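Local coordinates for ancylostoma secreted protein 1 (Necator americanus, PDB 3NT8) that is a secreted two-CAP-domain protein of the CRISP family, probably associated with the transition to parasitism by infective hookworm larvae, at residues A[139-150]-A[181-191]. Sequence-based numbering, arbitrary orientation.
Sequences NKYTGGGLFAFS and GYITNQPMWET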
# COMPACT_ATOMS: atom_id res chain seq x y z
N ASN A 139 11.75 5.74 7.40
CA ASN A 139 11.80 5.63 5.95
C ASN A 139 10.48 6.06 5.35
O ASN A 139 10.11 5.60 4.25
CB ASN A 139 12.22 4.22 5.51
CG ASN A 139 13.24 3.57 6.47
OD1 ASN A 139 14.27 4.14 6.82
ND2 ASN A 139 12.91 2.37 6.90
N LYS A 140 9.75 6.93 6.07
CA LYS A 140 8.41 7.31 5.62
C LYS A 140 8.46 8.34 4.54
O LYS A 140 9.31 9.25 4.61
CB LYS A 140 7.49 7.78 6.77
CG LYS A 140 7.11 6.64 7.71
CD LYS A 140 6.35 7.07 8.95
CE LYS A 140 5.80 5.79 9.62
NZ LYS A 140 5.22 6.20 10.94
N TYR A 141 7.55 8.22 3.57
CA TYR A 141 7.43 9.24 2.50
C TYR A 141 6.77 10.49 3.06
O TYR A 141 5.66 10.41 3.64
CB TYR A 141 6.59 8.76 1.30
CG TYR A 141 6.59 9.75 0.15
CD1 TYR A 141 7.65 9.77 -0.79
CD2 TYR A 141 5.55 10.66 -0.02
CE1 TYR A 141 7.66 10.69 -1.87
CE2 TYR A 141 5.54 11.59 -1.06
CZ TYR A 141 6.61 11.60 -1.97
OH TYR A 141 6.61 12.44 -3.01
N THR A 142 7.40 11.63 2.83
CA THR A 142 6.87 12.93 3.28
C THR A 142 6.97 13.94 2.13
O THR A 142 6.59 15.11 2.29
CB THR A 142 7.59 13.48 4.52
OG1 THR A 142 9.01 13.38 4.35
CG2 THR A 142 7.14 12.77 5.79
N GLY A 143 7.45 13.47 0.98
CA GLY A 143 7.64 14.34 -0.16
C GLY A 143 8.94 15.06 0.05
O GLY A 143 10.00 14.41 0.09
N GLY A 144 8.87 16.37 0.27
CA GLY A 144 10.07 17.19 0.19
C GLY A 144 11.09 16.72 -0.84
O GLY A 144 12.28 16.69 -0.53
N GLY A 145 10.65 16.37 -2.07
CA GLY A 145 11.60 15.97 -3.16
C GLY A 145 12.02 14.49 -3.22
O GLY A 145 13.06 14.13 -3.79
N LEU A 146 11.23 13.60 -2.61
CA LEU A 146 11.49 12.14 -2.66
C LEU A 146 10.61 11.42 -3.69
O LEU A 146 10.61 10.17 -3.80
CB LEU A 146 11.29 11.53 -1.25
CG LEU A 146 12.30 12.01 -0.17
CD1 LEU A 146 11.82 11.68 1.24
CD2 LEU A 146 13.71 11.55 -0.34
N PHE A 147 9.81 12.17 -4.44
CA PHE A 147 8.87 11.51 -5.34
C PHE A 147 9.51 10.46 -6.22
O PHE A 147 9.03 9.31 -6.31
CB PHE A 147 8.20 12.51 -6.25
CG PHE A 147 7.22 11.87 -7.21
CD1 PHE A 147 5.95 11.47 -6.78
CD2 PHE A 147 7.58 11.65 -8.53
CE1 PHE A 147 5.05 10.86 -7.66
CE2 PHE A 147 6.67 11.04 -9.42
CZ PHE A 147 5.43 10.63 -8.97
N ALA A 148 10.55 10.85 -6.92
CA ALA A 148 11.17 10.02 -7.90
C ALA A 148 11.97 8.87 -7.24
O ALA A 148 11.95 7.78 -7.74
CB ALA A 148 12.05 10.90 -8.85
N PHE A 149 12.60 9.13 -6.10
CA PHE A 149 13.31 8.13 -5.32
C PHE A 149 12.39 7.07 -4.74
O PHE A 149 12.76 5.91 -4.77
CB PHE A 149 14.15 8.81 -4.21
CG PHE A 149 14.73 7.85 -3.16
CD1 PHE A 149 15.90 7.15 -3.41
CD2 PHE A 149 14.09 7.66 -1.92
CE1 PHE A 149 16.46 6.26 -2.45
CE2 PHE A 149 14.63 6.78 -0.92
CZ PHE A 149 15.81 6.07 -1.19
N SER A 150 11.20 7.46 -4.27
CA SER A 150 10.19 6.56 -3.69
C SER A 150 9.70 5.45 -4.61
O SER A 150 9.61 4.30 -4.17
CB SER A 150 9.01 7.36 -3.09
OG SER A 150 8.09 7.85 -4.05
N GLY A 181 5.01 4.50 -4.27
CA GLY A 181 5.88 4.87 -3.13
C GLY A 181 5.71 6.28 -2.60
O GLY A 181 6.31 6.65 -1.58
N TYR A 182 4.87 7.06 -3.28
CA TYR A 182 4.60 8.42 -2.88
C TYR A 182 3.33 8.63 -1.99
O TYR A 182 2.71 9.72 -1.99
CB TYR A 182 4.58 9.31 -4.12
CG TYR A 182 3.72 8.77 -5.24
CD1 TYR A 182 2.34 8.99 -5.21
CD2 TYR A 182 4.26 8.06 -6.32
CE1 TYR A 182 1.53 8.52 -6.21
CE2 TYR A 182 3.44 7.59 -7.37
CZ TYR A 182 2.06 7.83 -7.29
OH TYR A 182 1.15 7.38 -8.23
N ILE A 183 2.93 7.64 -1.20
CA ILE A 183 1.75 7.84 -0.34
C ILE A 183 2.27 8.49 0.95
O ILE A 183 3.27 8.06 1.49
CB ILE A 183 1.02 6.53 -0.03
CG1 ILE A 183 0.54 5.80 -1.30
CG2 ILE A 183 -0.09 6.76 0.94
CD1 ILE A 183 -0.39 6.52 -2.20
N THR A 184 1.62 9.57 1.40
CA THR A 184 2.10 10.34 2.58
C THR A 184 2.17 9.49 3.88
O THR A 184 1.22 8.75 4.20
CB THR A 184 1.26 11.62 2.84
OG1 THR A 184 1.01 12.32 1.61
CG2 THR A 184 1.97 12.57 3.87
N ASN A 185 3.33 9.55 4.55
CA ASN A 185 3.60 8.85 5.80
C ASN A 185 3.69 7.31 5.74
O ASN A 185 3.83 6.65 6.80
CB ASN A 185 2.61 9.31 6.91
CG ASN A 185 2.81 10.80 7.30
OD1 ASN A 185 1.87 11.57 7.32
ND2 ASN A 185 4.05 11.19 7.57
N GLN A 186 3.55 6.74 4.53
CA GLN A 186 3.75 5.27 4.32
C GLN A 186 5.25 5.01 4.17
O GLN A 186 5.93 5.78 3.49
CB GLN A 186 3.04 4.81 3.05
CG GLN A 186 3.41 3.39 2.53
CD GLN A 186 2.72 3.04 1.21
OE1 GLN A 186 3.13 3.54 0.15
NE2 GLN A 186 1.66 2.22 1.27
N PRO A 187 5.78 3.97 4.84
CA PRO A 187 7.20 3.66 4.75
C PRO A 187 7.57 3.14 3.37
O PRO A 187 6.88 2.28 2.81
CB PRO A 187 7.42 2.61 5.82
CG PRO A 187 6.01 2.11 6.19
CD PRO A 187 5.13 3.28 5.96
N MET A 188 8.64 3.71 2.83
CA MET A 188 9.14 3.27 1.52
C MET A 188 9.63 1.83 1.65
O MET A 188 9.47 1.04 0.72
CB MET A 188 10.22 4.21 1.03
CG MET A 188 9.63 5.52 0.59
SD MET A 188 10.75 6.77 0.03
CE MET A 188 11.54 7.20 1.59
N TRP A 189 10.14 1.49 2.85
CA TRP A 189 10.57 0.11 3.17
C TRP A 189 10.60 -0.03 4.70
O TRP A 189 10.66 0.97 5.47
CB TRP A 189 11.99 -0.23 2.52
CG TRP A 189 13.14 0.58 3.14
CD1 TRP A 189 13.91 0.23 4.25
CD2 TRP A 189 13.66 1.84 2.69
NE1 TRP A 189 14.88 1.19 4.49
CE2 TRP A 189 14.75 2.18 3.54
CE3 TRP A 189 13.35 2.70 1.63
CZ2 TRP A 189 15.46 3.37 3.40
CZ3 TRP A 189 14.09 3.86 1.48
CH2 TRP A 189 15.11 4.21 2.38
N GLU A 190 10.66 -1.28 5.15
CA GLU A 190 10.73 -1.51 6.59
C GLU A 190 12.14 -1.75 7.01
O GLU A 190 12.87 -2.49 6.39
CB GLU A 190 9.82 -2.68 6.99
CG GLU A 190 8.33 -2.27 6.96
CD GLU A 190 7.39 -3.35 7.47
OE1 GLU A 190 7.51 -4.54 7.07
OE2 GLU A 190 6.50 -2.99 8.28
N THR A 191 12.56 -1.06 8.06
CA THR A 191 13.91 -1.27 8.61
C THR A 191 14.05 -2.74 9.12
O THR A 191 13.21 -3.24 9.89
CB THR A 191 14.27 -0.20 9.69
OG1 THR A 191 13.98 1.12 9.21
CG2 THR A 191 15.73 -0.22 10.05
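Asn139 lies on the Trp189 ring with its CB and amide, and reaches Thr191 with ND2. Its ND2 donates to Trp189 O at 3.0 Å, close to the amide plane, and to Thr191 OG1 at 2.8 Å. The amide stacks on the Trp189 indole, with the planes 15° apart, and CB makes a CH-pi contact over the six-membered ring. Asn64 donates to Asn139 OD1.

Three backbone hydrogen bonds join the two segments. Met188 N donates to Asn139 O, Tyr141 N to Gln186 O, and Asn185 N to Tyr141 O at 2.6 Å. The first two flank the single bridge between Lys140 and Pro187; the third lies beyond it, at the type II turn from Ile183 to Gln186.

With CG anti to the backbone N (chi1 -175°), the Tyr141 ring is turned toward the 181-183 backbone, and its face meets Tyr182 CA, 3.6 Å from the ring centroid. Phe147 lies beside Tyr182, pointing the same way, and its CE1 comes over a face of that ring; the planes are 32° apart.

The bend at the end of Met188 brings CE to Asn139 O (3.4 Å). Its SD rests 3.6 Å from Ser150 CB and makes an oblique Met-aromatic contact with Phe149. Phe149 CE2 lies in the plane of the Trp189 ring, at its edge, 3.8 Å from CZ3. Trp127 packs edge-to-face with Phe149.

The contact ties the loop leading into helix 147-153 to the segment following the central sheet of the first CAP domain. Two hydrogen bonds from ND2, the one OD1 accepts from Asn64, and the indole stack should fix the rotation of the Asn139 amide, while Met188, Phe149 and Trp189 pack together in the buried part.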